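Side-chain contacts in choline/ethanolamine kinase family protein (Mesorhizobium loti, PDB 3DXQ), which probably phosphorylates ethanolamine or a similar small amino alcohol, being a kinase-like phosphotransferase of the choline/ethanolamine kinase family: residues 91-96 / 101-106; 160-165 / 293-298; 252-257 / 272-277. One frame throughout, in Å; residues are numbered along the deposited sequence.

Interaction 1: 91-96 / 101-106; sequences GAQTMS and KTRPGS
The backbone O of R103 is gripped twice by S106, which with R103 meets M95 across the contact. S106 OG donates to R103 O at 2.6 Å from within the carbonyl plane (C=O...donor angle 147°), and S106 N adds the backbone bond of a type II beta turn, 3.1 Å to the same R103 O. The methyl of the selenomethionine M95 reaches this serine: M95 CE sits 3.8 Å from S106 CB and nearly as close to its OG. M95 is bent at both chi2 and chi3 (-68° and -55°), and this fold carries its end over to the turn. Its SE lies 3.7 Å from R103 CD and also comes near NE, approaching the guanidinium obliquely. Strand 93-94 is an edge strand of the small antiparallel sheet with 185-187 and 192-194; helix 97-102 follows it, and the turn after that helix, R103 to S106, comes back against the strand, in a kinase-like fold. M95 is buried there between F185, M192 and F100. One residue pair completes the contact: Q93 CB stands 4.0 Å above the guanidinium plane of R103, over its centre, and the two side chains cross at about a right angle. No hydrogen bond joins them; Q93 OE1 takes a bond from K99 NZ, and R103 NE forms a salt bridge with D187 OD2 on the neighbouring strand, which helps to fix the guanidinium beneath Q93.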
ATOM      1  N   GLY A  91      15.294  11.481  12.413  1.00 50.06           N
ATOM      2  CA  GLY A  91      14.436  12.647  12.229  1.00 50.82           C
ATOM      3  C   GLY A  91      13.415  12.470  11.138  1.00 51.88           C
ATOM      4  O   GLY A  91      13.188  13.377  10.339  1.00 55.91           O
ATOM      5  N   ALA A  92      12.817  11.286  11.086  1.00 50.95           N
ATOM      6  CA  ALA A  92      11.789  10.990  10.110  1.00 49.95           C
ATOM      7  C   ALA A  92      10.568  10.603  10.876  1.00 49.01           C
ATOM      8  O   ALA A  92      10.675   9.898  11.871  1.00 50.01           O
ATOM      9  CB  ALA A  92      12.222   9.844   9.202  1.00 50.42           C
ATOM     10  N   GLN A  93       9.411  11.024  10.385  1.00 47.75           N
ATOM     11  CA  GLN A  93       8.137  10.746  11.037  1.00 47.67           C
ATOM     12  C   GLN A  93       7.342   9.674  10.279  1.00 45.14           C
ATOM     13  O   GLN A  93       7.139   9.781   9.078  1.00 45.37           O
ATOM     14  CB  GLN A  93       7.325  12.045  11.099  1.00 48.68           C
ATOM     15  CG  GLN A  93       6.088  12.002  11.976  1.00 54.65           C
ATOM     16  CD  GLN A  93       6.430  11.787  13.429  1.00 59.11           C
ATOM     17  OE1 GLN A  93       5.984  10.817  14.050  1.00 63.99           O
ATOM     18  NE2 GLN A  93       7.261  12.669  13.973  1.00 58.35           N
ATOM     19  N   THR A  94       6.904   8.637  10.985  1.00 43.09           N
ATOM     20  CA  THR A  94       5.990   7.649  10.414  1.00 40.50           C
ATOM     21  C   THR A  94       4.665   8.332  10.232  1.00 38.51           C
ATOM     22  O   THR A  94       4.196   8.984  11.146  1.00 40.01           O
ATOM     23  CB  THR A  94       5.783   6.444  11.325  1.00 38.65           C
ATOM     24  OG1 THR A  94       6.968   5.669  11.285  1.00 40.53           O
ATOM     25  CG2 THR A  94       4.641   5.589  10.832  1.00 34.94           C
HETATM   26  N   MSE A  95       4.066   8.167   9.068  1.00 37.02           N
HETATM   27  CA  MSE A  95       2.843   8.869   8.744  1.00 39.30           C
HETATM   28  C   MSE A  95       1.549   8.146   9.179  1.00 39.44           C
HETATM   29  O   MSE A  95       1.558   7.004   9.664  1.00 38.81           O
HETATM   30  CB  MSE A  95       2.832   9.218   7.247  1.00 39.39           C
HETATM   31  CG  MSE A  95       3.993  10.129   6.805  1.00 39.69           C
HETATM   32 SE   MSE A  95       3.932  11.960   7.492  0.75 36.68          SE
HETATM   33  CE  MSE A  95       2.158  12.380   6.846  1.00 40.70           C
ATOM     34  N   SER A  96       0.442   8.869   9.021  1.00 39.41           N
ATOM     35  CA  SER A  96      -0.901   8.392   9.357  1.00 37.24           C
ATOM     36  C   SER A  96      -1.911   9.345   8.729  1.00 37.94           C
ATOM     37  O   SER A  96      -1.551  10.455   8.336  1.00 38.13           O
ATOM     38  CB  SER A  96      -1.089   8.399  10.866  1.00 36.54           C
ATOM     39  OG  SER A  96      -1.190   9.737  11.373  1.00 35.23           O
ATOM     40  N   LYS A 101      -3.007  15.382   7.232  1.00 42.80           N
ATOM     41  CA  LYS A 101      -3.735  16.659   7.327  1.00 42.34           C
ATOM     42  C   LYS A 101      -2.844  17.659   8.103  1.00 42.06           C
ATOM     43  O   LYS A 101      -2.784  18.836   7.786  1.00 43.26           O
ATOM     44  CB  LYS A 101      -5.059  16.500   8.103  1.00 41.31           C
ATOM     45  CG  LYS A 101      -6.005  15.379   7.677  1.00 41.26           C
ATOM     46  CD  LYS A 101      -7.063  15.806   6.656  1.00 44.65           C
ATOM     47  CE  LYS A 101      -8.301  14.883   6.682  1.00 41.24           C
ATOM     48  NZ  LYS A 101      -7.987  13.439   6.624  1.00 45.80           N
ATOM     49  N   THR A 102      -2.155  17.161   9.121  1.00 42.88           N
ATOM     50  CA  THR A 102      -1.323  17.976  10.031  1.00 43.49           C
ATOM     51  C   THR A 102      -0.024  18.556   9.459  1.00 43.92           C
ATOM     52  O   THR A 102       0.352  19.674   9.797  1.00 42.65           O
ATOM     53  CB  THR A 102      -0.938  17.127  11.291  1.00 44.38           C
ATOM     54  OG1 THR A 102      -1.983  17.243  12.265  1.00 41.66           O
ATOM     55  CG2 THR A 102       0.417  17.560  11.927  1.00 43.01           C
ATOM     56  N   ARG A 103       0.677  17.794   8.631  1.00 44.10           N
ATOM     57  CA  ARG A 103       1.996  18.226   8.159  1.00 46.00           C
ATOM     58  C   ARG A 103       1.849  18.825   6.771  1.00 46.47           C
ATOM     59  O   ARG A 103       1.659  18.101   5.796  1.00 48.12           O
ATOM     60  CB  ARG A 103       2.982  17.044   8.186  1.00 46.15           C
ATOM     61  CG  ARG A 103       3.079  16.389   9.578  1.00 44.39           C
ATOM     62  CD  ARG A 103       3.824  15.056   9.594  1.00 45.37           C
ATOM     63  NE  ARG A 103       5.217  15.193   9.165  1.00 44.86           N
ATOM     64  CZ  ARG A 103       6.198  15.686   9.915  1.00 43.36           C
ATOM     65  NH1 ARG A 103       5.960  16.091  11.159  1.00 50.62           N
ATOM     66  NH2 ARG A 103       7.425  15.781   9.431  1.00 44.82           N
ATOM     67  N   PRO A 104       1.914  20.161   6.671  1.00 47.01           N
ATOM     68  CA  PRO A 104       1.638  20.769   5.375  1.00 46.34           C
ATOM     69  C   PRO A 104       2.619  20.329   4.311  1.00 45.26           C
ATOM     70  O   PRO A 104       3.815  20.269   4.574  1.00 45.15           O
ATOM     71  CB  PRO A 104       1.777  22.265   5.649  1.00 46.10           C
ATOM     72  CG  PRO A 104       2.562  22.365   6.887  1.00 47.89           C
ATOM     73  CD  PRO A 104       2.248  21.168   7.692  1.00 46.98           C
ATOM     74  N   GLY A 105       2.098  20.003   3.129  1.00 44.84           N
ATOM     75  CA  GLY A 105       2.929  19.539   2.005  1.00 44.06           C
ATOM     76  C   GLY A 105       3.175  18.038   1.969  1.00 43.32           C
ATOM     77  O   GLY A 105       3.766  17.527   1.008  1.00 42.74           O
ATOM     78  N   SER A 106       2.721  17.329   3.005  1.00 41.98           N
ATOM     79  CA  SER A 106       2.919  15.886   3.085  1.00 40.28           C
ATOM     80  C   SER A 106       2.263  15.126   1.909  1.00 37.91           C
ATOM     81  O   SER A 106       2.870  14.223   1.334  1.00 38.78           O
ATOM     82  CB  SER A 106       2.515  15.323   4.473  1.00 40.84           C
ATOM     83  OG  SER A 106       1.234  15.729   4.936  1.00 35.89           O
TER

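Interaction 2: 160-165 / 293-298; sequences GGVRSA and RHLAAV
V298 lays a methyl over one face of the A165 carbonyl group, with V298 CG1 3.6 Å from A165 O and well out of the carbonyl plane. The rest is aliphatic. Helices 152-167 and 289-300 pack side by side in the largely helical C-terminal lobe of a kinase-like phosphotransferase fold, running in broadly the same direction. Their short segments lie 9.6 Å apart at the axes, with 33° between their N-to-C directions. The two backbones come nearest at A165 and V298, with 6.1 Å between A165 CA and V298 CA, consistent with the small side chain of A165.

L295 does most of the reaching. Its chi1 of -162° sets CG roughly opposite the backbone N, and from there CD1 leans across to the other helix, into the angle between V162 and A165, which are three residues apart on one side of their helix. L295 CD1 touches V162 CG2 at 3.9 Å and is equally close to the V162 backbone at CA, so it lies alongside the helix rather than merely against the valine tip. The V162 and L295 side chains cross at about a right angle. A turn further on, V298 takes up the line, as its CG1 faces the A165 methyl as well as its carbonyl.

No hydrogen bond runs between the two segments. Just beyond them, however, R299 NH2 bonds to the backbone O of G161, tying the same pair of helices by a polar link. Helix 237-263 adds a third wall: I245 touches both V162 and L295, and M249 reaches V162. On the A165 side, L295 CD1 finishes 4.0 Å from A165 CB.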
ATOM      1  N   GLY A 160     -17.717  -4.690 -12.624  1.00 47.39           N
ATOM      2  CA  GLY A 160     -17.540  -5.181 -13.974  1.00 47.00           C
ATOM      3  C   GLY A 160     -17.453  -4.017 -14.934  1.00 46.76           C
ATOM      4  O   GLY A 160     -16.620  -4.019 -15.830  1.00 49.29           O
ATOM      5  N   GLY A 161     -18.298  -3.011 -14.727  1.00 46.13           N
ATOM      6  CA  GLY A 161     -18.310  -1.828 -15.573  1.00 47.36           C
ATOM      7  C   GLY A 161     -17.027  -1.036 -15.414  1.00 49.23           C
ATOM      8  O   GLY A 161     -16.505  -0.480 -16.385  1.00 50.21           O
ATOM      9  N   VAL A 162     -16.523  -1.002 -14.183  1.00 48.97           N
ATOM     10  CA  VAL A 162     -15.276  -0.319 -13.853  1.00 49.30           C
ATOM     11  C   VAL A 162     -14.110  -1.033 -14.557  1.00 50.34           C
ATOM     12  O   VAL A 162     -13.250  -0.402 -15.185  1.00 50.26           O
ATOM     13  CB  VAL A 162     -15.042  -0.322 -12.315  1.00 49.57           C
ATOM     14  CG1 VAL A 162     -13.706   0.307 -11.959  1.00 45.44           C
ATOM     15  CG2 VAL A 162     -16.192   0.367 -11.574  1.00 46.93           C
ATOM     16  N   ARG A 163     -14.105  -2.358 -14.461  1.00 49.42           N
ATOM     17  CA  ARG A 163     -13.091  -3.172 -15.109  1.00 48.73           C
ATOM     18  C   ARG A 163     -13.077  -2.879 -16.597  1.00 47.66           C
ATOM     19  O   ARG A 163     -12.032  -2.697 -17.217  1.00 47.30           O
ATOM     20  CB  ARG A 163     -13.434  -4.642 -14.907  1.00 48.87           C
ATOM     21  CG  ARG A 163     -12.418  -5.605 -15.461  1.00 48.77           C
ATOM     22  CD  ARG A 163     -12.799  -6.989 -15.031  1.00 50.77           C
ATOM     23  NE  ARG A 163     -11.815  -7.976 -15.443  1.00 52.60           N
ATOM     24  CZ  ARG A 163     -11.761  -9.221 -14.971  1.00 54.06           C
ATOM     25  NH1 ARG A 163     -12.622  -9.636 -14.045  1.00 54.59           N
ATOM     26  NH2 ARG A 163     -10.822 -10.048 -15.410  1.00 54.38           N
ATOM     27  N   SER A 164     -14.272  -2.859 -17.163  1.00 47.23           N
ATOM     28  CA  SER A 164     -14.426  -2.637 -18.574  1.00 45.96           C
ATOM     29  C   SER A 164     -13.921  -1.257 -18.992  1.00 44.71           C
ATOM     30  O   SER A 164     -13.293  -1.118 -20.047  1.00 44.79           O
ATOM     31  CB  SER A 164     -15.869  -2.796 -18.958  1.00 43.91           C
ATOM     32  OG  SER A 164     -15.932  -2.727 -20.356  1.00 51.65           O
ATOM     33  N   ALA A 165     -14.192  -0.249 -18.162  1.00 42.42           N
ATOM     34  CA  ALA A 165     -13.736   1.104 -18.423  1.00 41.52           C
ATOM     35  C   ALA A 165     -12.198   1.166 -18.412  1.00 41.53           C
ATOM     36  O   ALA A 165     -11.582   1.857 -19.221  1.00 41.76           O
ATOM     37  CB  ALA A 165     -14.337   2.065 -17.404  1.00 40.57           C
ATOM     38  N   ARG A 293     -19.438   9.988 -13.712  1.00 49.05           N
ATOM     39  CA  ARG A 293     -18.669  10.948 -14.534  1.00 49.19           C
ATOM     40  C   ARG A 293     -17.200  10.573 -14.630  1.00 47.97           C
ATOM     41  O   ARG A 293     -16.601  10.644 -15.707  1.00 47.18           O
ATOM     42  CB  ARG A 293     -18.775  12.375 -13.989  1.00 49.56           C
ATOM     43  CG  ARG A 293     -19.608  13.321 -14.830  1.00 52.40           C
ATOM     44  CD  ARG A 293     -19.817  14.632 -14.084  1.00 59.48           C
ATOM     45  NE  ARG A 293     -20.981  14.582 -13.185  1.00 63.45           N
ATOM     46  CZ  ARG A 293     -21.050  15.143 -11.975  1.00 65.00           C
ATOM     47  NH1 ARG A 293     -20.001  15.772 -11.445  1.00 70.60           N
ATOM     48  NH2 ARG A 293     -22.170  15.037 -11.267  1.00 63.77           N
ATOM     49  N   HIS A 294     -16.618  10.188 -13.498  1.00 47.45           N
ATOM     50  CA  HIS A 294     -15.227   9.748 -13.468  1.00 46.37           C
ATOM     51  C   HIS A 294     -15.026   8.484 -14.298  1.00 44.99           C
ATOM     52  O   HIS A 294     -13.992   8.317 -14.963  1.00 43.56           O
ATOM     53  CB  HIS A 294     -14.763   9.512 -12.033  1.00 45.19           C
ATOM     54  CG  HIS A 294     -14.459  10.769 -11.288  1.00 43.91           C
ATOM     55  ND1 HIS A 294     -15.004  11.057 -10.057  1.00 45.94           N
ATOM     56  CD2 HIS A 294     -13.667  11.821 -11.604  1.00 42.89           C
ATOM     57  CE1 HIS A 294     -14.568  12.233  -9.648  1.00 39.29           C
ATOM     58  NE2 HIS A 294     -13.758  12.720 -10.570  1.00 41.82           N
ATOM     59  N   LEU A 295     -16.024   7.608 -14.244  1.00 42.61           N
ATOM     60  CA  LEU A 295     -16.000   6.359 -14.971  1.00 43.35           C
ATOM     61  C   LEU A 295     -16.063   6.662 -16.465  1.00 42.83           C
ATOM     62  O   LEU A 295     -15.224   6.197 -17.249  1.00 45.01           O
ATOM     63  CB  LEU A 295     -17.182   5.504 -14.540  1.00 43.49           C
ATOM     64  CG  LEU A 295     -17.143   4.011 -14.836  1.00 48.75           C
ATOM     65  CD1 LEU A 295     -15.984   3.405 -14.068  1.00 45.16           C
ATOM     66  CD2 LEU A 295     -18.482   3.332 -14.473  1.00 43.54           C
ATOM     67  N   ALA A 296     -17.035   7.486 -16.836  1.00 42.64           N
ATOM     68  CA  ALA A 296     -17.236   7.908 -18.223  1.00 41.12           C
ATOM     69  C   ALA A 296     -15.991   8.590 -18.794  1.00 39.37           C
ATOM     70  O   ALA A 296     -15.688   8.420 -19.969  1.00 41.11           O
ATOM     71  CB  ALA A 296     -18.429   8.814 -18.316  1.00 37.08           C
ATOM     72  N   ALA A 297     -15.279   9.350 -17.960  1.00 37.56           N
ATOM     73  CA  ALA A 297     -14.017  10.008 -18.355  1.00 35.34           C
ATOM     74  C   ALA A 297     -12.896   8.987 -18.588  1.00 38.34           C
ATOM     75  O   ALA A 297     -12.069   9.164 -19.488  1.00 40.14           O
ATOM     76  CB  ALA A 297     -13.607  11.001 -17.303  1.00 31.43           C
ATOM     77  N   VAL A 298     -12.845   7.928 -17.779  1.00 39.68           N
ATOM     78  CA  VAL A 298     -11.860   6.875 -18.013  1.00 41.48           C
ATOM     79  C   VAL A 298     -12.188   6.104 -19.277  1.00 43.06           C
ATOM     80  O   VAL A 298     -11.264   5.782 -20.044  1.00 42.33           O
ATOM     81  CB  VAL A 298     -11.724   5.885 -16.841  1.00 42.90           C
ATOM     82  CG1 VAL A 298     -10.816   4.740 -17.213  1.00 40.80           C
ATOM     83  CG2 VAL A 298     -11.155   6.585 -15.620  1.00 39.29           C
TER

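Interaction 3: 252-257 / 272-277; sequences LLWTLW and RAYADG
An antiparallel helix pair in the C-terminal helical lobe brings Y274 of helix 271-287 against W254 and W257 of helix 237-263. The short segments run at 156° to each other, with their axes 8.3 Å apart. They come nearest where T255 faces A275: the two CA atoms, T255 CA and A275 CA, are 4.6 Å apart. A275 CB rests against the T255 backbone O, while T255 CG2 and OG1 both lie beside the A275 carbonyl. T255 OG1 is not bonded there; it is hydrogen-bonded to D251 O, one turn back in its own helix.

Beside this close approach lies the aromatic group. Y274 has CG swung away from its own backbone N (chi1 -179°), which carries the ring over to the other helix. There its edge comes near W254 O, and its OH, held by a hydrogen bond from R278 NH1, stands 4.2 Å from W254 CB. The two tryptophans, one turn apart, meet edge to face: W254 CZ3 lies 3.8 Å above the plane of W257, over its centre. The tyrosine instead takes the rim of that indole, near its plane, with Y274 CE1 placed 4.2 Å from W257 CZ3.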
ATOM      1  N   LEU A 252     -12.756  -2.342  -2.317  1.00 45.72           N
ATOM      2  CA  LEU A 252     -13.436  -3.594  -2.645  1.00 46.28           C
ATOM      3  C   LEU A 252     -12.518  -4.797  -2.441  1.00 46.76           C
ATOM      4  O   LEU A 252     -12.935  -5.810  -1.873  1.00 47.42           O
ATOM      5  CB  LEU A 252     -13.927  -3.579  -4.097  1.00 46.35           C
ATOM      6  CG  LEU A 252     -14.704  -4.823  -4.531  1.00 46.47           C
ATOM      7  CD1 LEU A 252     -15.958  -4.980  -3.723  1.00 41.20           C
ATOM      8  CD2 LEU A 252     -15.032  -4.735  -5.987  1.00 45.70           C
ATOM      9  N   LEU A 253     -11.284  -4.680  -2.934  1.00 46.13           N
ATOM     10  CA  LEU A 253     -10.283  -5.744  -2.820  1.00 46.88           C
ATOM     11  C   LEU A 253     -10.140  -6.190  -1.379  1.00 47.83           C
ATOM     12  O   LEU A 253     -10.340  -7.360  -1.052  1.00 48.75           O
ATOM     13  CB  LEU A 253      -8.924  -5.268  -3.339  1.00 46.44           C
ATOM     14  CG  LEU A 253      -7.784  -6.281  -3.240  1.00 48.04           C
ATOM     15  CD1 LEU A 253      -8.114  -7.461  -4.148  1.00 40.50           C
ATOM     16  CD2 LEU A 253      -6.431  -5.662  -3.591  1.00 44.54           C
ATOM     17  N   TRP A 254      -9.816  -5.230  -0.524  1.00 49.18           N
ATOM     18  CA  TRP A 254      -9.627  -5.485   0.888  1.00 49.50           C
ATOM     19  C   TRP A 254     -10.930  -5.900   1.574  1.00 49.80           C
ATOM     20  O   TRP A 254     -10.920  -6.767   2.443  1.00 50.12           O
ATOM     21  CB  TRP A 254      -8.997  -4.271   1.556  1.00 49.84           C
ATOM     22  CG  TRP A 254      -7.574  -4.103   1.137  1.00 51.79           C
ATOM     23  CD1 TRP A 254      -7.052  -3.125   0.345  1.00 50.25           C
ATOM     24  CD2 TRP A 254      -6.487  -4.956   1.491  1.00 54.76           C
ATOM     25  NE1 TRP A 254      -5.703  -3.313   0.184  1.00 50.61           N
ATOM     26  CE2 TRP A 254      -5.329  -4.431   0.881  1.00 53.51           C
ATOM     27  CE3 TRP A 254      -6.380  -6.118   2.274  1.00 55.26           C
ATOM     28  CZ2 TRP A 254      -4.080  -5.022   1.030  1.00 54.32           C
ATOM     29  CZ3 TRP A 254      -5.140  -6.707   2.418  1.00 53.61           C
ATOM     30  CH2 TRP A 254      -4.004  -6.157   1.800  1.00 52.97           C
ATOM     31  N   THR A 255     -12.053  -5.304   1.193  1.00 49.55           N
ATOM     32  CA  THR A 255     -13.330  -5.729   1.766  1.00 49.78           C
ATOM     33  C   THR A 255     -13.503  -7.242   1.632  1.00 51.15           C
ATOM     34  O   THR A 255     -13.772  -7.930   2.619  1.00 51.43           O
ATOM     35  CB  THR A 255     -14.508  -5.049   1.083  1.00 49.47           C
ATOM     36  OG1 THR A 255     -14.537  -3.670   1.469  1.00 53.06           O
ATOM     37  CG2 THR A 255     -15.826  -5.711   1.480  1.00 43.84           C
ATOM     38  N   LEU A 256     -13.333  -7.747   0.410  1.00 52.57           N
ATOM     39  CA  LEU A 256     -13.458  -9.182   0.123  1.00 52.94           C
ATOM     40  C   LEU A 256     -12.445 -10.022   0.896  1.00 54.09           C
ATOM     41  O   LEU A 256     -12.782 -11.088   1.404  1.00 53.51           O
ATOM     42  CB  LEU A 256     -13.305  -9.444  -1.376  1.00 52.91           C
ATOM     43  CG  LEU A 256     -14.386  -8.870  -2.291  1.00 49.05           C
ATOM     44  CD1 LEU A 256     -14.028  -9.116  -3.742  1.00 41.25           C
ATOM     45  CD2 LEU A 256     -15.736  -9.466  -1.974  1.00 49.13           C
ATOM     46  N   TRP A 257     -11.210  -9.535   0.972  1.00 55.64           N
ATOM     47  CA  TRP A 257     -10.158 -10.178   1.771  1.00 57.48           C
ATOM     48  C   TRP A 257     -10.551 -10.302   3.249  1.00 57.69           C
ATOM     49  O   TRP A 257     -10.332 -11.347   3.881  1.00 58.79           O
ATOM     50  CB  TRP A 257      -8.875  -9.365   1.674  1.00 58.89           C
ATOM     51  CG  TRP A 257      -7.778  -9.849   2.541  1.00 61.46           C
ATOM     52  CD1 TRP A 257      -6.853 -10.795   2.230  1.00 63.92           C
ATOM     53  CD2 TRP A 257      -7.454  -9.382   3.857  1.00 64.42           C
ATOM     54  NE1 TRP A 257      -5.969 -10.956   3.271  1.00 64.89           N
ATOM     55  CE2 TRP A 257      -6.313 -10.097   4.283  1.00 66.73           C
ATOM     56  CE3 TRP A 257      -8.011  -8.423   4.715  1.00 65.18           C
ATOM     57  CZ2 TRP A 257      -5.713  -9.888   5.542  1.00 65.43           C
ATOM     58  CZ3 TRP A 257      -7.419  -8.216   5.971  1.00 65.31           C
ATOM     59  CH2 TRP A 257      -6.282  -8.950   6.371  1.00 64.00           C
ATOM     60  N   ARG A 272     -15.424  -8.699  10.861  1.00 58.97           N
ATOM     61  CA  ARG A 272     -16.830  -8.335  10.599  1.00 57.65           C
ATOM     62  C   ARG A 272     -17.017  -6.809  10.591  1.00 56.70           C
ATOM     63  O   ARG A 272     -17.939  -6.316   9.956  1.00 55.59           O
ATOM     64  CB  ARG A 272     -17.775  -8.969  11.627  1.00 56.53           C
ATOM     65  N   ALA A 273     -16.143  -6.086  11.307  1.00 56.46           N
ATOM     66  CA  ALA A 273     -16.113  -4.618  11.327  1.00 55.39           C
ATOM     67  C   ALA A 273     -15.318  -4.052  10.149  1.00 54.46           C
ATOM     68  O   ALA A 273     -15.887  -3.362   9.314  1.00 54.82           O
ATOM     69  CB  ALA A 273     -15.528  -4.113  12.644  1.00 54.93           C
ATOM     70  N   TYR A 274     -14.011  -4.346  10.103  1.00 54.12           N
ATOM     71  CA  TYR A 274     -13.073  -3.892   9.044  1.00 53.60           C
ATOM     72  C   TYR A 274     -13.707  -3.985   7.664  1.00 53.92           C
ATOM     73  O   TYR A 274     -13.727  -3.014   6.905  1.00 54.19           O
ATOM     74  CB  TYR A 274     -11.812  -4.758   9.085  1.00 52.84           C
ATOM     75  CG  TYR A 274     -10.714  -4.426   8.094  1.00 52.23           C
ATOM     76  CD1 TYR A 274     -10.723  -4.958   6.811  1.00 54.13           C
ATOM     77  CD2 TYR A 274      -9.637  -3.624   8.461  1.00 54.58           C
ATOM     78  CE1 TYR A 274      -9.707  -4.676   5.909  1.00 53.88           C
ATOM     79  CE2 TYR A 274      -8.604  -3.334   7.561  1.00 54.60           C
ATOM     80  CZ  TYR A 274      -8.643  -3.869   6.293  1.00 54.87           C
ATOM     81  OH  TYR A 274      -7.620  -3.588   5.411  1.00 51.80           O
ATOM     82  N   ALA A 275     -14.238  -5.165   7.365  1.00 53.73           N
ATOM     83  CA  ALA A 275     -14.922  -5.423   6.102  1.00 53.14           C
ATOM     84  C   ALA A 275     -16.099  -4.471   5.862  1.00 52.85           C
ATOM     85  O   ALA A 275     -16.193  -3.849   4.806  1.00 52.87           O
ATOM     86  CB  ALA A 275     -15.409  -6.847   6.078  1.00 51.57           C
ATOM     87  N   ASP A 276     -16.985  -4.357   6.847  1.00 52.40           N
ATOM     88  CA  ASP A 276     -18.173  -3.490   6.720  1.00 52.97           C
ATOM     89  C   ASP A 276     -17.810  -2.025   6.508  1.00 52.25           C
ATOM     90  O   ASP A 276     -18.523  -1.300   5.808  1.00 51.26           O
ATOM     91  CB  ASP A 276     -19.071  -3.594   7.962  1.00 53.93           C
ATOM     92  CG  ASP A 276     -19.862  -4.887   8.010  1.00 56.43           C
ATOM     93  OD1 ASP A 276     -19.986  -5.544   6.960  1.00 60.69           O
ATOM     94  OD2 ASP A 276     -20.371  -5.242   9.096  1.00 60.17           O
ATOM     95  N   GLY A 277     -16.710  -1.596   7.121  1.00 51.71           N
ATOM     96  CA  GLY A 277     -16.260  -0.218   7.009  1.00 50.60           C
ATOM     97  C   GLY A 277     -15.864   0.101   5.588  1.00 49.55           C
ATOM     98  O   GLY A 277     -16.478   0.969   4.946  1.00 48.62           O
TER

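In the fold
The three contacts come in the order 1, then 3 nested inside the loop closed by 2. Interaction 1 stands apart, joining a strand of the small three-stranded sheet to the turn after helix 97-102; its centre is 33 Å from that of interaction 2 and 27 Å from that of interaction 3. The other two have centres 22 Å apart and nearest atoms about 7 Å apart. Helices 271-287 and 289-300 follow each other, so the chain's end is laid first on helix 237-263, then on helix 152-167 and again on helix 237-263. Helix 237-263 is thus shared by both contacts, which join the C-terminal helices to the rest of the helical lobe.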